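Competence damage-inducible protein A (Enterobacter cloacae subsp. cloacae, PDB 5VU3) is of unknown function but belongs to the CinA (competence-damaged protein) family, whose better-known relatives include nicotinamide-nucleotide amidases. Local coordinates at residues 88-91 / 92-96. Numbering follows the deposited sequence.
Sequences EQTV and TEMAA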
# COMPACT_ATOMS: atom_id res chain seq x y z
N GLU A 88 9.67 -14.65 12.32
CA GLU A 88 8.36 -15.27 12.17
C GLU A 88 7.44 -14.88 13.32
O GLU A 88 6.22 -14.80 13.14
CB GLU A 88 8.51 -16.79 12.06
CG GLU A 88 9.20 -17.19 10.76
CD GLU A 88 9.55 -18.65 10.69
OE1 GLU A 88 10.57 -19.05 11.28
OE2 GLU A 88 8.80 -19.41 10.03
N GLN A 89 8.01 -14.57 14.49
CA GLN A 89 7.21 -14.11 15.62
C GLN A 89 6.54 -12.78 15.31
O GLN A 89 5.35 -12.59 15.57
CB GLN A 89 8.08 -14.00 16.87
CG GLN A 89 8.51 -15.34 17.47
CD GLN A 89 9.79 -15.89 16.84
OE1 GLN A 89 10.29 -15.36 15.84
NE2 GLN A 89 10.32 -16.96 17.42
N THR A 90 7.29 -11.85 14.72
CA THR A 90 6.72 -10.52 14.46
C THR A 90 5.65 -10.58 13.37
O THR A 90 4.60 -9.95 13.51
CB THR A 90 7.83 -9.53 14.09
OG1 THR A 90 8.63 -9.27 15.25
CG2 THR A 90 7.25 -8.22 13.60
N VAL A 91 5.88 -11.34 12.29
CA VAL A 91 4.87 -11.36 11.24
C VAL A 91 3.63 -12.10 11.69
O VAL A 91 2.52 -11.80 11.23
CB VAL A 91 5.43 -11.95 9.93
CG1 VAL A 91 6.39 -10.96 9.27
CG2 VAL A 91 6.09 -13.30 10.17
N THR A 92 3.77 -13.07 12.60
CA THR A 92 2.59 -13.69 13.19
C THR A 92 1.71 -12.65 13.86
O THR A 92 0.48 -12.63 13.66
CB THR A 92 3.00 -14.77 14.19
OG1 THR A 92 3.62 -15.86 13.49
CG2 THR A 92 1.78 -15.30 14.94
N GLU A 93 2.31 -11.77 14.66
CA GLU A 93 1.53 -10.76 15.36
C GLU A 93 0.99 -9.72 14.38
O GLU A 93 -0.14 -9.24 14.53
CB GLU A 93 2.37 -10.09 16.45
CG GLU A 93 2.85 -11.05 17.55
CD GLU A 93 3.78 -10.39 18.57
OE1 GLU A 93 4.05 -9.18 18.48
OE2 GLU A 93 4.26 -11.11 19.48
N MET A 94 1.79 -9.36 13.37
CA MET A 94 1.33 -8.42 12.35
C MET A 94 0.12 -8.97 11.61
O MET A 94 -0.86 -8.25 11.38
CB MET A 94 2.45 -8.13 11.36
CG MET A 94 3.59 -7.27 11.89
SD MET A 94 4.89 -7.14 10.63
CE MET A 94 4.08 -6.21 9.32
N ALA A 95 0.17 -10.25 11.23
CA ALA A 95 -0.91 -10.83 10.44
C ALA A 95 -2.19 -10.94 11.27
O ALA A 95 -3.29 -10.70 10.75
CB ALA A 95 -0.50 -12.20 9.91
N ALA A 96 -2.07 -11.32 12.54
CA ALA A 96 -3.25 -11.43 13.39
C ALA A 96 -3.92 -10.07 13.58
O ALA A 96 -5.15 -9.96 13.53
CB ALA A 96 -2.87 -12.03 14.74
O HOH W 1 5.04 -13.82 18.77
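Glu88 to Val91 and Thr92 to Ala96 form successive turns at the start of helix 88-101, and four i-to-i+4 backbone hydrogen bonds join them. Glu93 N to Gln89 O is the longest at 3.3 Å, whereas Ala95 N reaches Val91 O at 2.8 Å. Met94 N meets Thr90 O in the carbonyl plane, with an N-H...O angle of 161°.

Glu88 O is gripped twice by one residue. Thr92 N binds it at 3.0 Å and Thr92 OG1 at 2.8 Å, the two donors lying on opposite faces of the carbonyl plane. The hydroxyl can turn back this way because OG1 stands anti to the carbonyl carbon of Thr92, beside its own backbone N (chi1 -68°), which puts CG2 anti to that N; the side chain also touches Thr138 and Thr140 of strand 137-144.

At the next residue, Glu93 extends its chain past Gln89 O, with CG 3.5 Å from that oxygen. A water donates to Glu93 OE2 at 2.9 Å and, weakly, to Gln89 O. OE2 also bonds to Thr79 OG1 and OE1 to Ser76 N, so both oxygens are held and the rotation of the carboxylate is restricted. On the buried side the side chains of Thr90 and Met94 cross, the methyl CG2 of Thr90 lying 3.9 Å from Met94 SD, while Thr90 OG1 bonds to Thr84 O.

Val91 and Ala95, one turn apart, both touch strands 106-112 and 127-134, forming one face on the mixed sheet, while Gln89 and Thr90 touch helix 77-83. The helix is thus layered between sheet and helix, as in alpha/beta folds such as that of the CinA domain.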